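Local structure of COMB10 (Helicobacter pylori, 2BHV) at residues D104-R109 against V148-S153; H114-M119 against R236-I241; S153-G158 against F223-T228. The protein is a VirB10-family core subunit of the Com type IV secretion system, a membrane-bound apparatus that probably serves DNA uptake. One frame throughout, in Å; residues are numbered along the deposited sequence.

Interaction 1. Residues D104-R109 against V148-S153; sequences DIVWSR and VPLLLS
V106 sets CG1 anti to its backbone N (chi1 -175°), and this leaves CG2 as the methyl that meets L150; the leucine, whose CG lies anti to the carbonyl carbon (chi1 -64°), reaches back with CD2. The two side chains cross obliquely, with V106 CG2 and L150 CD2 3.8 Å apart. This is side-chain packing inside the modified beta-barrel characteristic of VirB10 periplasmic domains. Strand 103-111 meets the loop leading into strand 152-156, which is not its neighbour in the sheet, and the CA atoms of V106 and L150, 6.5 Å apart, are too widely spaced for a beta pair. The same L150 CD2 also sits 3.6 Å from I105 O, so one methyl covers both a side chain and the peptide before it.

At the next residue, W107 points toward the other segment and L152 comes to the edge of the indole, close to the ring plane, the two side chains lying at about a right angle. A face of that indole is occupied from within its own strand by I105 CG2, 3.5 Å above the plane and displaced toward the rim. V64 and A66 of strand 62-68 and I224 of strand 221-226 pack round the ring as well, while L138 of helix 132-146 covers V106. The indole's polar atom is satisfied too, since NE1 bonds to T154 OG1; its neighbour CD1 makes the apolar touch, 4.0 Å from L152 CB.

Interaction 2. Residues H114-M119 against R236-I241; sequences HGINIM and RENEVI
The amide of N238 meets G115 with its nitrogen: G115 O lies in the amide plane, 5° out of it, at 3.2 Å from N238 ND2. Seen from the glycine, the donor stands well above the carbonyl plane, so the bond is straight at the hydrogen but does not use a lone pair direction. This amide grips the start of a parallel beta pair, strand 117-119 beside strand 239-245, where the chain leaves a type I' turn from R236 to E239. The other flat group, the carboxylate of E239, has the methyl end of M119 at its edge, the two side chains crossing at a slant, with M119 CE 3.7 Å from E239 CG on the stem; the methionine chain is bent at chi2 (54°) and chi3 (67°), which brings CE near the carboxylate plane, on the OE2 side.

N117 straddles E239, its N bonding to N238 O at 2.8 Å and its O accepting from V240 N at 2.7 Å. On the buried side, I118 and V240 lie side by side pointing the same way, and F232, P233 and P235 from the preceding loop cover them. Further on, M119 N donates to V240 O at 2.7 Å.

Interaction 3. Residues S153-G158 against F223-T228; sequences STLTNG and FISPNT
F223 and N157 make the tight end of this contact, where the edge strand 152-156 runs antiparallel to strand 221-226. N157 places its CG anti to the backbone N (chi1 -167°), laying the side chain across one face of the phenyl ring. CB makes a CH-pi contact 4.0 Å from the F223 ring centroid, and the amide follows obliquely over the rim, its plane turned 31° from that of the ring. N157 and G158 both face R221 in a classic beta bulge, which puts an extra residue on this strand while the backbone bonding continues. Close by, L155 CB lies 3.9 Å from F223 CB, and L155 CD2 reaches on to S225 CB, 3.8 Å away, so these side chains pack along one face of the pair. T154 and I224 point to the other face, where I224 meets W107 and L152.

Two hydrogen-bonded pairs lock the backbones. L155 N reaches F223 O at 2.7 Å, with F223 N returning to L155 O; S153 N and S225 O, again 2.7 Å apart, are matched by S225 N to S153 O.

Beyond S225 the packing gives way to a looser, more polar end with partly exposed residues. There S153 OG donates to N227 OD1 at 2.9 Å, in the carbonyl plane and on a lone pair, while N227 ND2 is held by L150 O, which fixes the orientation of the amide.

The strand's outward edge is not left bare: the backbones of T154 and T156, together with T156 OG1, bond to the second subunit, with M194 O of that subunit receiving the hydroxyl. The chemistry thus implies a strand bonded along both edges, inward through S153 and L155 and outward across the dimer in this crystal.

How the interactions relate
From the N-terminal side, strand 103-111 comes first and leads straight into 117-119, its neighbour in the main sheet, so R109 of interaction 1 packs against N117, I118 and M119 of interaction 2. Interaction 1 then closes a loop that carries helix 132-146. At S153 the chain passes directly into interaction 3, whose own loop holds helices 184-190 and 196-209; the two are in series, tied further by L151 O to N227 N. Interaction 2 closes last and farthest: its loop crosses that of interaction 1 and encloses interaction 3, about 22 Å away between centres. Together they join the C-terminal strand, the middle of the sheet and its 152-156 edge.

Interaction 1. Residues D104-R109 against V148-S153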
loop_
_atom_site.group_PDB
_atom_site.type_symbol
_atom_site.label_atom_id
_atom_site.label_comp_id
_atom_site.label_asym_id
_atom_site.label_seq_id
_atom_site.Cartn_x
_atom_site.Cartn_y
_atom_site.Cartn_z
ATOM N N ASP A 104 9.249 14.603 11.236
ATOM C CA ASP A 104 9.489 16.005 11.506
ATOM C C ASP A 104 10.785 16.168 12.252
ATOM O O ASP A 104 11.006 15.495 13.244
ATOM C CB ASP A 104 8.337 16.609 12.297
ATOM C CG ASP A 104 7.006 16.454 11.592
ATOM O OD1 ASP A 104 6.973 16.486 10.344
ATOM O OD2 ASP A 104 5.977 16.292 12.283
ATOM N N ILE A 105 11.651 17.054 11.769
ATOM C CA ILE A 105 12.879 17.368 12.472
ATOM C C ILE A 105 12.867 18.851 12.831
ATOM O O ILE A 105 12.771 19.704 11.960
ATOM C CB ILE A 105 14.119 17.035 11.626
ATOM C CG1 ILE A 105 14.073 15.591 11.132
ATOM C CG2 ILE A 105 15.379 17.282 12.425
ATOM C CD1 ILE A 105 14.985 15.321 9.990
ATOM N N VAL A 106 12.933 19.148 14.120
ATOM C CA VAL A 106 13.127 20.515 14.574
ATOM C C VAL A 106 14.590 20.720 14.910
ATOM O O VAL A 106 15.084 20.182 15.885
ATOM C CB VAL A 106 12.284 20.827 15.819
ATOM C CG1 VAL A 106 12.409 22.300 16.207
ATOM C CG2 VAL A 106 10.853 20.477 15.578
ATOM N N TRP A 107 15.287 21.486 14.091
ATOM C CA TRP A 107 16.657 21.823 14.399
ATOM C C TRP A 107 16.665 22.925 15.455
ATOM O O TRP A 107 16.205 24.039 15.205
ATOM C CB TRP A 107 17.415 22.232 13.132
ATOM C CG TRP A 107 17.492 21.118 12.109
ATOM C CD1 TRP A 107 16.839 21.064 10.915
ATOM C CD2 TRP A 107 18.259 19.901 12.201
ATOM N NE1 TRP A 107 17.145 19.894 10.251
ATOM C CE2 TRP A 107 18.015 19.164 11.013
ATOM C CE3 TRP A 107 19.129 19.363 13.170
ATOM C CZ2 TRP A 107 18.609 17.921 10.762
ATOM C CZ3 TRP A 107 19.718 18.123 12.919
ATOM C CH2 TRP A 107 19.453 17.418 11.723
ATOM N N SER A 108 17.174 22.606 16.643
ATOM C CA SER A 108 17.024 23.499 17.784
ATOM C C SER A 108 18.249 24.357 18.053
ATOM O O SER A 108 18.110 25.536 18.347
ATOM C CB SER A 108 16.614 22.737 19.047
ATOM O OG SER A 108 17.704 22.034 19.587
ATOM N N ARG A 109 19.447 23.780 17.975
ATOM C CA ARG A 109 20.653 24.601 18.105
ATOM C C ARG A 109 21.858 24.138 17.309
ATOM O O ARG A 109 21.978 22.962 16.971
ATOM C CB ARG A 109 21.017 24.876 19.570
ATOM C CG ARG A 109 21.598 23.720 20.360
ATOM C CD ARG A 109 21.718 24.120 21.856
ATOM N NE ARG A 109 22.282 23.056 22.693
ATOM C CZ ARG A 109 21.639 21.930 23.045
ATOM N NH1 ARG A 109 20.378 21.699 22.627
ATOM N NH2 ARG A 109 22.257 21.023 23.818
ATOM N N VAL A 148 4.554 29.411 11.370
ATOM C CA VAL A 148 5.138 28.289 10.625
ATOM C C VAL A 148 5.473 27.139 11.576
ATOM O O VAL A 148 5.988 27.379 12.670
ATOM C CB VAL A 148 6.405 28.712 9.850
ATOM C CG1 VAL A 148 6.702 27.719 8.739
ATOM C CG2 VAL A 148 6.252 30.110 9.267
ATOM N N PRO A 149 5.172 25.885 11.175
ATOM C CA PRO A 149 5.488 24.727 12.033
ATOM C C PRO A 149 6.981 24.454 12.186
ATOM O O PRO A 149 7.440 24.146 13.282
ATOM C CB PRO A 149 4.804 23.564 11.317
ATOM C CG PRO A 149 4.713 23.995 9.920
ATOM C CD PRO A 149 4.502 25.466 9.937
ATOM N N LEU A 150 7.730 24.568 11.097
ATOM C CA LEU A 150 9.159 24.320 11.138
ATOM C C LEU A 150 9.901 25.518 10.585
ATOM O O LEU A 150 9.493 26.073 9.567
ATOM C CB LEU A 150 9.515 23.080 10.319
ATOM C CG LEU A 150 8.982 21.732 10.757
ATOM C CD1 LEU A 150 9.311 20.719 9.692
ATOM C CD2 LEU A 150 9.565 21.330 12.074
ATOM N N LEU A 151 10.986 25.914 11.244
ATOM C CA LEU A 151 11.730 27.087 10.812
ATOM C C LEU A 151 12.824 26.711 9.832
ATOM O O LEU A 151 13.325 27.567 9.112
ATOM C CB LEU A 151 12.303 27.858 12.004
ATOM C CG LEU A 151 11.312 28.472 13.005
ATOM C CD1 LEU A 151 12.014 28.911 14.295
ATOM C CD2 LEU A 151 10.557 29.632 12.392
ATOM N N LEU A 152 13.182 25.424 9.808
ATOM C CA LEU A 152 14.245 24.891 8.955
ATOM C C LEU A 152 13.782 23.578 8.346
ATOM O O LEU A 152 13.384 22.659 9.055
ATOM C CB LEU A 152 15.498 24.609 9.766
ATOM C CG LEU A 152 16.435 25.632 10.411
ATOM C CD1 LEU A 152 17.162 26.489 9.391
ATOM C CD2 LEU A 152 15.742 26.452 11.490
ATOM N N SER A 153 13.833 23.489 7.029
ATOM C CA SER A 153 13.456 22.277 6.340
ATOM C C SER A 153 14.662 21.376 6.252
ATOM O O SER A 153 15.797 21.847 6.341
ATOM C CB SER A 153 12.964 22.604 4.947
ATOM O OG SER A 153 11.775 23.365 5.013
#

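Interaction 2. Residues H114-M119 against R236-I241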
loop_
_atom_site.group_PDB
_atom_site.type_symbol
_atom_site.label_atom_id
_atom_site.label_comp_id
_atom_site.label_asym_id
_atom_site.label_seq_id
_atom_site.Cartn_x
_atom_site.Cartn_y
_atom_site.Cartn_z
ATOM N N HIS A 114 34.288 26.349 17.763
ATOM C CA HIS A 114 34.855 27.099 18.878
ATOM C C HIS A 114 33.971 27.045 20.110
ATOM O O HIS A 114 34.417 27.386 21.200
ATOM C CB HIS A 114 35.180 28.536 18.479
ATOM C CG HIS A 114 36.522 28.678 17.824
ATOM N ND1 HIS A 114 37.199 27.604 17.267
ATOM C CD2 HIS A 114 37.310 29.763 17.623
ATOM C CE1 HIS A 114 38.350 28.020 16.766
ATOM N NE2 HIS A 114 38.440 29.328 16.963
ATOM N N GLY A 115 32.724 26.615 19.931
ATOM C CA GLY A 115 31.828 26.365 21.050
ATOM C C GLY A 115 30.840 27.473 21.335
ATOM O O GLY A 115 30.313 27.551 22.440
ATOM N N ILE A 116 30.582 28.337 20.357
ATOM C CA ILE A 116 29.492 29.304 20.514
ATOM C C ILE A 116 28.172 28.611 20.191
ATOM O O ILE A 116 28.070 27.904 19.188
ATOM C CB ILE A 116 29.690 30.646 19.699
ATOM C CG1 ILE A 116 29.117 30.555 18.283
ATOM C CG2 ILE A 116 31.159 31.095 19.703
ATOM C CD1 ILE A 116 29.511 31.727 17.359
ATOM N N ASN A 117 27.184 28.783 21.069
ATOM C CA ASN A 117 25.866 28.202 20.862
ATOM C C ASN A 117 24.904 29.127 20.139
ATOM O O ASN A 117 24.635 30.234 20.596
ATOM C CB ASN A 117 25.266 27.770 22.190
ATOM C CG ASN A 117 25.613 26.344 22.537
ATOM O OD1 ASN A 117 24.739 25.462 22.527
ATOM N ND2 ASN A 117 26.894 26.094 22.824
ATOM N N ILE A 118 24.392 28.669 19.006
ATOM C CA ILE A 118 23.359 29.397 18.296
ATOM C C ILE A 118 22.006 28.739 18.546
ATOM O O ILE A 118 21.779 27.611 18.110
ATOM C CB ILE A 118 23.655 29.431 16.796
ATOM C CG1 ILE A 118 25.098 29.891 16.555
ATOM C CG2 ILE A 118 22.673 30.346 16.091
ATOM C CD1 ILE A 118 25.597 29.699 15.134
ATOM N N MET A 119 21.124 29.437 19.267
ATOM C CA MET A 119 19.751 28.964 19.485
ATOM C C MET A 119 18.844 29.182 18.288
ATOM O O MET A 119 18.846 30.255 17.682
ATOM C CB MET A 119 19.121 29.623 20.705
ATOM C CG MET A 119 18.901 28.668 21.846
ATOM S SD MET A 119 20.429 27.811 22.261
ATOM C CE MET A 119 21.439 29.164 22.916
ATOM N N ARG A 236 27.236 37.013 22.443
ATOM C CA ARG A 236 27.597 37.479 23.780
ATOM C C ARG A 236 27.769 36.283 24.714
ATOM O O ARG A 236 26.841 35.474 24.869
ATOM C CB ARG A 236 26.529 38.440 24.318
ATOM C CG ARG A 236 26.650 38.762 25.809
ATOM C CD ARG A 236 26.375 40.249 26.081
ATOM N NE ARG A 236 27.603 41.062 26.210
ATOM C CZ ARG A 236 28.402 41.445 25.201
ATOM N NH1 ARG A 236 28.142 41.094 23.938
ATOM N NH2 ARG A 236 29.481 42.184 25.460
ATOM N N GLU A 237 28.951 36.170 25.320
ATOM C CA GLU A 237 29.279 35.052 26.222
ATOM C C GLU A 237 28.901 33.707 25.595
ATOM O O GLU A 237 28.116 32.923 26.168
ATOM C CB GLU A 237 28.607 35.222 27.592
ATOM C CG GLU A 237 29.130 36.401 28.396
ATOM C CD GLU A 237 28.085 36.958 29.354
ATOM O OE1 GLU A 237 27.057 36.272 29.596
ATOM O OE2 GLU A 237 28.294 38.086 29.859
ATOM N N ASN A 238 29.442 33.460 24.402
ATOM C CA ASN A 238 29.238 32.194 23.678
ATOM C C ASN A 238 27.796 31.855 23.298
ATOM O O ASN A 238 27.468 30.686 23.062
ATOM C CB ASN A 238 29.872 31.025 24.441
ATOM C CG ASN A 238 31.385 31.020 24.325
ATOM O OD1 ASN A 238 32.066 31.980 24.733
ATOM N ND2 ASN A 238 31.928 29.938 23.761
ATOM N N GLU A 239 26.941 32.870 23.208
ATOM C CA GLU A 239 25.534 32.623 22.932
ATOM C C GLU A 239 24.961 33.532 21.843
ATOM O O GLU A 239 25.169 34.742 21.862
ATOM C CB GLU A 239 24.732 32.743 24.223
ATOM C CG GLU A 239 23.443 31.954 24.214
ATOM C CD GLU A 239 23.139 31.331 25.559
ATOM O OE1 GLU A 239 23.500 31.933 26.601
ATOM O OE2 GLU A 239 22.541 30.232 25.563
ATOM N N VAL A 240 24.258 32.933 20.884
ATOM C CA VAL A 240 23.549 33.684 19.858
ATOM C C VAL A 240 22.107 33.222 19.855
ATOM O O VAL A 240 21.830 32.038 19.635
ATOM C CB VAL A 240 24.144 33.461 18.444
ATOM C CG1 VAL A 240 23.331 34.202 17.385
ATOM C CG2 VAL A 240 25.591 33.909 18.389
ATOM N N ILE A 241 21.191 34.149 20.116
ATOM C CA ILE A 241 19.780 33.858 19.978
ATOM C C ILE A 241 19.332 34.352 18.602
ATOM O O ILE A 241 19.188 35.551 18.386
ATOM C CB ILE A 241 18.943 34.466 21.127
ATOM C CG1 ILE A 241 19.410 33.898 22.466
ATOM C CG2 ILE A 241 17.471 34.150 20.940
ATOM C CD1 ILE A 241 18.897 34.664 23.674
#

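Interaction 3. Residues S153-G158 against F223-T228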
loop_
_atom_site.group_PDB
_atom_site.type_symbol
_atom_site.label_atom_id
_atom_site.label_comp_id
_atom_site.label_asym_id
_atom_site.label_seq_id
_atom_site.Cartn_x
_atom_site.Cartn_y
_atom_site.Cartn_z
ATOM N N SER A 153 13.833 23.489 7.029
ATOM C CA SER A 153 13.456 22.277 6.340
ATOM C C SER A 153 14.662 21.376 6.252
ATOM O O SER A 153 15.797 21.847 6.341
ATOM C CB SER A 153 12.964 22.604 4.947
ATOM O OG SER A 153 11.775 23.365 5.013
ATOM N N THR A 154 14.417 20.076 6.069
ATOM C CA THR A 154 15.486 19.101 5.905
ATOM C C THR A 154 15.319 18.394 4.594
ATOM O O THR A 154 14.390 17.637 4.420
ATOM C CB THR A 154 15.486 18.090 7.041
ATOM O OG1 THR A 154 15.368 18.796 8.281
ATOM C CG2 THR A 154 16.749 17.285 7.034
ATOM N N LEU A 155 16.246 18.658 3.678
ATOM C CA LEU A 155 16.189 18.163 2.298
ATOM C C LEU A 155 17.249 17.106 2.032
ATOM O O LEU A 155 18.235 17.027 2.763
ATOM C CB LEU A 155 16.373 19.328 1.338
ATOM C CG LEU A 155 15.253 20.358 1.110
ATOM C CD1 LEU A 155 14.161 20.393 2.171
ATOM C CD2 LEU A 155 15.838 21.739 0.911
ATOM N N THR A 156 17.055 16.304 0.982
ATOM C CA THR A 156 18.006 15.243 0.643
ATOM C C THR A 156 19.252 15.799 0.046
ATOM O O THR A 156 19.201 16.698 -0.819
ATOM C CB THR A 156 17.535 14.345 -0.470
ATOM O OG1 THR A 156 16.123 14.433 -0.609
ATOM C CG2 THR A 156 17.986 12.931 -0.206
ATOM N N ASN A 157 20.375 15.225 0.465
ATOM C CA ASN A 157 21.577 15.305 -0.325
ATOM C C ASN A 157 22.173 13.916 -0.500
ATOM O O ASN A 157 23.377 13.764 -0.667
ATOM C CB ASN A 157 22.559 16.260 0.314
ATOM C CG ASN A 157 23.689 16.633 -0.610
ATOM O OD1 ASN A 157 23.560 16.595 -1.827
ATOM N ND2 ASN A 157 24.809 16.998 -0.029
ATOM N N GLY A 158 21.301 12.911 -0.493
ATOM C CA GLY A 158 21.702 11.515 -0.546
ATOM C C GLY A 158 21.503 10.860 0.802
ATOM O O GLY A 158 22.438 10.785 1.611
ATOM N N PHE A 223 20.502 18.597 3.146
ATOM C CA PHE A 223 20.522 20.059 3.144
ATOM C C PHE A 223 19.591 20.561 4.225
ATOM O O PHE A 223 18.415 20.194 4.254
ATOM C CB PHE A 223 20.060 20.647 1.803
ATOM C CG PHE A 223 20.998 20.403 0.685
ATOM C CD1 PHE A 223 22.238 21.009 0.662
ATOM C CD2 PHE A 223 20.648 19.570 -0.356
ATOM C CE1 PHE A 223 23.114 20.780 -0.370
ATOM C CE2 PHE A 223 21.531 19.337 -1.396
ATOM C CZ PHE A 223 22.765 19.938 -1.399
ATOM N N ILE A 224 20.112 21.394 5.116
ATOM C CA ILE A 224 19.268 22.110 6.051
ATOM C C ILE A 224 18.979 23.492 5.470
ATOM O O ILE A 224 19.901 24.231 5.136
ATOM C CB ILE A 224 19.915 22.211 7.426
ATOM C CG1 ILE A 224 20.098 20.813 8.016
ATOM C CG2 ILE A 224 19.068 23.083 8.356
ATOM C CD1 ILE A 224 20.914 20.748 9.288
ATOM N N SER A 225 17.692 23.821 5.334
ATOM C CA SER A 225 17.262 25.019 4.635
ATOM C C SER A 225 16.331 25.895 5.480
ATOM O O SER A 225 15.270 25.457 5.910
ATOM C CB SER A 225 16.577 24.625 3.339
ATOM O OG SER A 225 16.073 25.766 2.667
ATOM N N PRO A 226 16.722 27.147 5.710
ATOM C CA PRO A 226 15.873 28.060 6.447
ATOM C C PRO A 226 14.621 28.395 5.661
ATOM O O PRO A 226 14.688 28.647 4.455
ATOM C CB PRO A 226 16.742 29.308 6.584
ATOM C CG PRO A 226 18.119 28.855 6.305
ATOM C CD PRO A 226 17.974 27.785 5.301
ATOM N N ASN A 227 13.486 28.384 6.337
ATOM C CA ASN A 227 12.234 28.767 5.716
ATOM C C ASN A 227 11.995 30.262 5.814
ATOM O O ASN A 227 11.005 30.780 5.299
ATOM C CB ASN A 227 11.087 27.994 6.333
ATOM C CG ASN A 227 11.107 26.540 5.953
ATOM O OD1 ASN A 227 11.440 26.195 4.826
ATOM N ND2 ASN A 227 10.751 25.674 6.894
ATOM N N THR A 228 12.903 30.954 6.492
ATOM C CA THR A 228 12.906 32.402 6.511
ATOM C C THR A 228 14.310 32.878 6.626
ATOM O O THR A 228 15.198 32.113 6.975
ATOM C CB THR A 228 12.198 32.988 7.725
ATOM O OG1 THR A 228 11.289 32.037 8.272
ATOM C CG2 THR A 228 11.432 34.253 7.309
#